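Local coordinates for protein kinase A regulatory subunit, putative (Trypanosoma cruzi, PDB 6FTF) that probably regulates a cyclic AMP-independent protein kinase A by binding nucleosides such as 7-cyano-7-deazainosine in its two cyclic nucleotide-binding domains, at residues A[113-118]-A[151-156]; A[19-24]-A[142-147]. One frame throughout, in Å; residues are numbered along the deposited sequence. Where two conformers were deposited one is given.

Interaction 1. Residues A[113-118]-A[151-156]; sequences ELMYDT and RRRETY. With 7CI (7-cyano-7-deazainosine), chain F.
Met115 and Tyr116 reach out from helix 111-116 to meet Arg153 of helix 149-160. Helix 111-116 is the short helix of the phosphate-binding cassette in the first cyclic nucleotide-binding domain, and Glu113, which binds the ligand sugar, shares it with the two residues that touch helix 149-160. Glu113 faces the nucleoside. Its chain bends at chi2 (71°) and presents both carboxylate oxygens to the sugar: OE1 accepts from ligand O3 at 2.7 Å, while OE2 accepts from the hydroxyl O4 and is also hydrogen-bonded to the backbone N of Val121. The 3'- and 5'-oxygens gripped here are the ones that a cyclic nucleotide ties into its phosphate ring, an arrangement consistent with a pocket suited to an uncharged nucleoside. Met115 is modelled in two conformers; in the one described, its SD lies 3.5 Å above one face of the Arg153 guanidinium, offset toward the rim, and its CG sits over the centre of the neighbouring Tyr116 ring. Tyr116 makes the polar link. Arg153 NH1 donates to Tyr116 OH at 2.9 Å, a bent bond (138° at the hydrogen) with the hydroxyl tilted out of the guanidinium plane. NH1 comes to the edge of the ring, near its plane, and the ring and guanidinium planes are turned 54° from each other. The other terminal nitrogen, NH2, forms a salt bridge with Asp179, just past helix 171-178, and this is the stronger polar partner. Arg153 thus reaches from helix 149-160 to both Tyr116 and Asp179, its chain extended from CG to NE, with CD passing 3.5 Å from Tyr116 OH.

Interaction 2. Residues A[19-24]-A[142-147]; sequences KLYQAP and RNLVMG
Tyr21 lies against Asn143 and Leu144, packing the loop between helices 15-18 and 30-42 onto helix 138-145, the helix that follows the first beta barrel of the cyclic nucleotide-binding fold. Stacking comes first. The Asn143 amide lies almost parallel to the Tyr21 ring, the two planes 8° apart, with ND2 3.8 Å above the ring and offset toward its rim. On that face Asn143 CB also makes a CH-pi contact, 4.0 Å from the Tyr21 ring centroid. With chi1 at 175° the Tyr21 ring points away from its backbone N and lies in beside the helix, where OH hydrogen-bonds to Thr140 OG1. Apolar packing continues along the loop. Leu144 CG meets Tyr21 CD2 obliquely at 4.0 Å, and Leu144 CD1 touches Ala23 CB at 3.8 Å. Both Ala23 and Leu144 also rest on Val56, so helix 51-60 joins the same apolar patch. Polar groups are served within the helix: Asn143 ND2 hydrogen-bonds to Asp139 O, one turn back, and this bond would help set the rotation of the amide that stacks on the ring. No hydrogen bond joins the two segments themselves; residues 19-24 are held to 142-147 by shape and dispersion, with a polar tie, Tyr21 OH to Thr140 OG1, one turn earlier in the helix.

Starting from the N terminus, interaction 2 opens at 19-24 and closes at 142-147, so its loop takes in helices 30-42 and 51-60 and the first beta barrel. Interaction 1 opens inside that loop, at 113-118, and closes beyond it, at 151-156; the two therefore cross rather than nest. Their later segments lie on successive helices, 138-145 and 149-160. One contact fastens the N-terminal loop to the first of these helices, the other ties the ligand-binding cassette to the second. The contact centres lie about 17 Å apart, yet they touch directly where Met146 CE packs 3.3 Å from Met115 O.

Interaction 1. Residues A[113-118]-A[151-156]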
loop_
_atom_site.group_PDB
_atom_site.type_symbol
_atom_site.label_atom_id
_atom_site.label_comp_id
_atom_site.label_asym_id
_atom_site.label_seq_id
_atom_site.Cartn_x
_atom_site.Cartn_y
_atom_site.Cartn_z
ATOM N N GLU A 113 8.767 16.093 2.067
ATOM C CA GLU A 113 8.858 17.538 2.027
ATOM C C GLU A 113 7.510 18.186 1.748
ATOM O O GLU A 113 7.202 19.242 2.309
ATOM C CB GLU A 113 9.848 17.921 0.937
ATOM C CG GLU A 113 11.284 17.534 1.253
ATOM C CD GLU A 113 11.597 16.043 1.204
ATOM O OE1 GLU A 113 10.895 15.275 0.488
ATOM O OE2 GLU A 113 12.559 15.625 1.872
ATOM N N LEU A 114 6.707 17.590 0.860
ATOM C CA LEU A 114 5.399 18.152 0.532
ATOM C C LEU A 114 4.393 17.948 1.652
ATOM O O LEU A 114 3.596 18.844 1.943
ATOM C CB LEU A 114 4.888 17.552 -0.775
ATOM C CG LEU A 114 5.632 18.007 -2.022
ATOM C CD1 LEU A 114 5.232 17.174 -3.212
ATOM C CD2 LEU A 114 5.371 19.461 -2.281
ATOM N N MET A 115 4.413 16.784 2.290
ATOM C CA MET A 115 3.460 16.507 3.356
ATOM C C MET A 115 3.758 17.338 4.600
ATOM O O MET A 115 2.832 17.771 5.297
ATOM C CB MET A 115 3.484 15.009 3.671
ATOM C CG MET A 115 2.322 14.503 4.532
ATOM S SD MET A 115 2.314 12.706 4.821
ATOM C CE MET A 115 1.850 12.061 3.210
ATOM N N TYR A 116 5.033 17.550 4.910
ATOM C CA TYR A 116 5.428 18.171 6.170
ATOM C C TYR A 116 6.067 19.546 6.007
ATOM O O TYR A 116 6.519 20.135 7.005
ATOM C CB TYR A 116 6.346 17.216 6.937
ATOM C CG TYR A 116 5.661 15.904 7.270
ATOM C CD1 TYR A 116 4.622 15.865 8.183
ATOM C CD2 TYR A 116 6.041 14.710 6.676
ATOM C CE1 TYR A 116 3.970 14.669 8.484
ATOM C CE2 TYR A 116 5.411 13.533 6.985
ATOM C CZ TYR A 116 4.387 13.519 7.884
ATOM O OH TYR A 116 3.822 12.315 8.142
ATOM N N ASP A 117 6.112 20.070 4.784
ATOM C CA ASP A 117 6.517 21.450 4.509
ATOM C C ASP A 117 7.894 21.753 5.095
ATOM O O ASP A 117 8.065 22.609 5.964
ATOM C CB ASP A 117 5.463 22.459 4.984
ATOM C CG ASP A 117 5.639 23.828 4.344
ATOM O OD1 ASP A 117 6.095 23.892 3.182
ATOM O OD2 ASP A 117 5.322 24.838 5.005
ATOM N N THR A 118 8.889 21.040 4.590
ATOM C CA THR A 118 10.244 21.194 5.085
ATOM C C THR A 118 11.223 21.073 3.922
ATOM O O THR A 118 10.901 20.452 2.899
ATOM C CB THR A 118 10.503 20.126 6.166
ATOM O OG1 THR A 118 11.666 20.453 6.941
ATOM C CG2 THR A 118 10.623 18.719 5.558
ATOM N N ARG A 151 -3.915 12.841 9.382
ATOM C CA ARG A 151 -4.884 12.205 10.264
ATOM C C ARG A 151 -4.857 10.695 10.114
ATOM O O ARG A 151 -4.955 9.965 11.108
ATOM C CB ARG A 151 -6.283 12.738 9.938
ATOM C CG ARG A 151 -7.409 12.078 10.694
ATOM C CD ARG A 151 -8.762 12.613 10.197
ATOM N NE ARG A 151 -9.891 12.024 10.912
ATOM C CZ ARG A 151 -10.379 12.482 12.065
ATOM N NH1 ARG A 151 -9.846 13.543 12.657
ATOM N NH2 ARG A 151 -11.408 11.871 12.631
ATOM N N ARG A 152 -4.748 10.209 8.878
ATOM C CA ARG A 152 -4.717 8.771 8.649
ATOM C C ARG A 152 -3.489 8.156 9.291
ATOM O O ARG A 152 -3.567 7.114 9.947
ATOM C CB ARG A 152 -4.770 8.492 7.152
ATOM C CG ARG A 152 -4.877 7.015 6.807
ATOM C CD ARG A 152 -4.883 6.762 5.316
ATOM N NE ARG A 152 -5.955 7.487 4.633
ATOM C CZ ARG A 152 -5.799 8.577 3.880
ATOM N NH1 ARG A 152 -4.606 9.094 3.633
ATOM N NH2 ARG A 152 -6.857 9.139 3.328
ATOM N N ARG A 153 -2.339 8.798 9.129
ATOM C CA ARG A 153 -1.136 8.316 9.796
ATOM C C ARG A 153 -1.308 8.293 11.318
ATOM O O ARG A 153 -0.886 7.339 11.977
ATOM C CB ARG A 153 0.069 9.153 9.359
ATOM C CG ARG A 153 0.522 8.813 7.931
ATOM C CD ARG A 153 1.491 9.842 7.372
ATOM N NE ARG A 153 2.081 9.324 6.148
ATOM C CZ ARG A 153 3.369 9.321 5.859
ATOM N NH1 ARG A 153 4.255 9.930 6.635
ATOM N NH2 ARG A 153 3.771 8.735 4.746
ATOM N N GLU A 154 -1.923 9.331 11.898
ATOM C CA GLU A 154 -2.195 9.349 13.340
ATOM C C GLU A 154 -3.103 8.209 13.748
ATOM O O GLU A 154 -2.990 7.671 14.852
ATOM C CB GLU A 154 -2.874 10.658 13.741
ATOM C CG GLU A 154 -1.961 11.818 13.909
ATOM C CD GLU A 154 -0.787 11.516 14.830
ATOM O OE1 GLU A 154 -1.037 11.169 16.000
ATOM O OE2 GLU A 154 0.376 11.621 14.365
ATOM N N THR A 155 -4.047 7.841 12.890
ATOM C CA THR A 155 -5.014 6.808 13.236
ATOM C C THR A 155 -4.326 5.478 13.460
ATOM O O THR A 155 -4.720 4.721 14.353
ATOM C CB THR A 155 -6.070 6.699 12.129
ATOM O OG1 THR A 155 -6.780 7.936 12.045
ATOM C CG2 THR A 155 -7.067 5.585 12.388
ATOM N N TYR A 156 -3.279 5.183 12.684
ATOM C CA TYR A 156 -2.705 3.844 12.693
ATOM C C TYR A 156 -1.313 3.696 13.291
ATOM O O TYR A 156 -0.961 2.576 13.668
ATOM C CB TYR A 156 -2.702 3.236 11.275
ATOM C CG TYR A 156 -4.086 3.163 10.700
ATOM C CD1 TYR A 156 -5.035 2.285 11.199
ATOM C CD2 TYR A 156 -4.471 4.018 9.698
ATOM C CE1 TYR A 156 -6.328 2.266 10.692
ATOM C CE2 TYR A 156 -5.748 4.003 9.188
ATOM C CZ TYR A 156 -6.671 3.136 9.701
ATOM O OH TYR A 156 -7.964 3.144 9.206
HETATM C C1 7CI F . 12.844 9.855 0.786
HETATM N N1 7CI F . 13.232 9.540 2.196
HETATM O O1 7CI F . 13.759 10.810 0.272
HETATM C C2 7CI F . 13.185 8.317 2.728
HETATM N N2 7CI F . 12.765 7.142 2.196
HETATM O O2 7CI F . 10.903 10.089 -0.477
HETATM C C3 7CI F . 12.799 6.045 2.973
HETATM N N3 7CI F . 13.264 6.116 4.293
HETATM O O3 7CI F . 10.748 12.626 0.140
HETATM C C4 7CI F . 13.685 7.287 4.840
HETATM N N4 7CI F . 14.999 10.911 6.444
HETATM C C5 7CI F . 13.664 8.451 4.071
HETATM O O5 7CI F . 14.078 7.258 6.042
HETATM C C6 7CI F . 14.029 9.833 4.293
HETATM C C7 7CI F . 13.747 10.448 3.064
HETATM C C8 7CI F . 14.561 10.421 5.469
HETATM C C9 7CI F . 11.520 10.459 0.688
HETATM C C10 7CI F . 11.805 11.867 0.737
HETATM C C11 7CI F . 13.057 11.973 -0.110
HETATM C C12 7CI F . 13.926 13.276 0.188
HETATM O O4 7CI F . 14.102 13.430 1.580
#

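Interaction 2. Residues A[19-24]-A[142-147]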
loop_
_atom_site.group_PDB
_atom_site.type_symbol
_atom_site.label_atom_id
_atom_site.label_comp_id
_atom_site.label_asym_id
_atom_site.label_seq_id
_atom_site.Cartn_x
_atom_site.Cartn_y
_atom_site.Cartn_z
ATOM N N LYS A 19 -11.781 22.627 -3.573
ATOM C CA LYS A 19 -12.746 22.374 -4.639
ATOM C C LYS A 19 -12.672 23.420 -5.746
ATOM O O LYS A 19 -13.137 23.162 -6.863
ATOM C CB LYS A 19 -14.162 22.327 -4.055
ATOM N N LEU A 20 -12.106 24.590 -5.463
ATOM C CA LEU A 20 -11.955 25.643 -6.455
ATOM C C LEU A 20 -10.610 25.588 -7.161
ATOM O O LEU A 20 -10.344 26.442 -8.014
ATOM C CB LEU A 20 -12.122 27.013 -5.791
ATOM C CG LEU A 20 -13.458 27.253 -5.088
ATOM C CD1 LEU A 20 -13.453 28.612 -4.408
ATOM C CD2 LEU A 20 -14.626 27.143 -6.060
ATOM N N TYR A 21 -9.751 24.628 -6.818
ATOM C CA TYR A 21 -8.446 24.492 -7.455
ATOM C C TYR A 21 -8.572 23.654 -8.726
ATOM O O TYR A 21 -9.109 22.541 -8.696
ATOM C CB TYR A 21 -7.446 23.835 -6.496
ATOM C CG TYR A 21 -6.111 23.564 -7.147
ATOM C CD1 TYR A 21 -5.165 24.562 -7.273
ATOM C CD2 TYR A 21 -5.816 22.308 -7.659
ATOM C CE1 TYR A 21 -3.957 24.320 -7.880
ATOM C CE2 TYR A 21 -4.606 22.054 -8.264
ATOM C CZ TYR A 21 -3.684 23.067 -8.379
ATOM O OH TYR A 21 -2.473 22.858 -8.982
ATOM N N GLN A 22 -8.061 24.181 -9.831
ATOM C CA GLN A 22 -7.984 23.441 -11.084
ATOM C C GLN A 22 -6.527 23.061 -11.328
ATOM O O GLN A 22 -5.663 23.932 -11.456
ATOM C CB GLN A 22 -8.543 24.231 -12.275
ATOM C CG GLN A 22 -8.609 23.370 -13.559
ATOM C CD GLN A 22 -9.022 24.130 -14.813
ATOM O OE1 GLN A 22 -9.952 24.936 -14.791
ATOM N NE2 GLN A 22 -8.336 23.856 -15.921
ATOM N N ALA A 23 -6.267 21.771 -11.411
ATOM C CA ALA A 23 -4.923 21.313 -11.690
ATOM C C ALA A 23 -4.531 21.647 -13.126
ATOM O O ALA A 23 -5.385 21.706 -14.019
ATOM C CB ALA A 23 -4.858 19.804 -11.518
ATOM N N PRO A 24 -3.242 21.831 -13.389
ATOM C CA PRO A 24 -2.803 21.940 -14.780
ATOM C C PRO A 24 -3.088 20.651 -15.518
ATOM O O PRO A 24 -3.181 19.581 -14.924
ATOM C CB PRO A 24 -1.300 22.200 -14.665
ATOM C CG PRO A 24 -0.915 21.703 -13.354
ATOM C CD PRO A 24 -2.112 21.838 -12.453
ATOM N N ARG A 142 -0.939 19.312 -2.825
ATOM C CA ARG A 142 -1.565 19.776 -1.588
ATOM C C ARG A 142 -3.072 19.911 -1.720
ATOM O O ARG A 142 -3.797 19.664 -0.746
ATOM C CB ARG A 142 -0.955 21.099 -1.132
ATOM C CG ARG A 142 0.507 20.957 -0.747
ATOM C CD ARG A 142 1.101 22.204 -0.136
ATOM N NE ARG A 142 0.544 22.488 1.188
ATOM C CZ ARG A 142 -0.178 23.564 1.503
ATOM N NH1 ARG A 142 -0.443 24.503 0.602
ATOM N NH2 ARG A 142 -0.632 23.707 2.743
ATOM N N ASN A 143 -3.566 20.311 -2.890
ATOM C CA ASN A 143 -4.995 20.551 -3.049
ATOM C C ASN A 143 -5.765 19.284 -3.365
ATOM O O ASN A 143 -6.897 19.123 -2.889
ATOM C CB ASN A 143 -5.248 21.566 -4.155
ATOM C CG ASN A 143 -5.115 22.965 -3.678
ATOM O OD1 ASN A 143 -6.077 23.551 -3.161
ATOM N ND2 ASN A 143 -3.929 23.522 -3.815
ATOM N N LEU A 144 -5.201 18.388 -4.171
ATOM C CA LEU A 144 -5.956 17.251 -4.676
ATOM C C LEU A 144 -5.546 15.905 -4.106
ATOM O O LEU A 144 -6.351 14.964 -4.155
ATOM C CB LEU A 144 -5.843 17.170 -6.199
ATOM C CG LEU A 144 -6.309 18.385 -6.988
ATOM C CD1 LEU A 144 -6.289 18.023 -8.452
ATOM C CD2 LEU A 144 -7.699 18.844 -6.568
ATOM N N VAL A 145 -4.334 15.757 -3.602
ATOM C CA VAL A 145 -3.837 14.459 -3.179
ATOM C C VAL A 145 -3.785 14.331 -1.666
ATOM O O VAL A 145 -4.280 13.356 -1.102
ATOM C CB VAL A 145 -2.462 14.165 -3.799
ATOM C CG1 VAL A 145 -1.972 12.780 -3.353
ATOM C CG2 VAL A 145 -2.527 14.254 -5.304
ATOM N N MET A 146 -3.167 15.293 -0.995
ATOM C CA MET A 146 -2.770 15.080 0.391
ATOM C C MET A 146 -3.966 14.748 1.282
ATOM O O MET A 146 -3.905 13.820 2.100
ATOM C CB MET A 146 -2.042 16.310 0.898
ATOM C CG MET A 146 -1.599 16.155 2.319
ATOM S SD MET A 146 -0.457 17.448 2.760
ATOM C CE MET A 146 -0.312 17.161 4.521
ATOM N N GLY A 147 -5.042 15.511 1.167
ATOM C CA GLY A 147 -6.246 15.168 1.896
ATOM C C GLY A 147 -5.971 15.003 3.368
ATOM O O GLY A 147 -5.301 15.838 3.986
#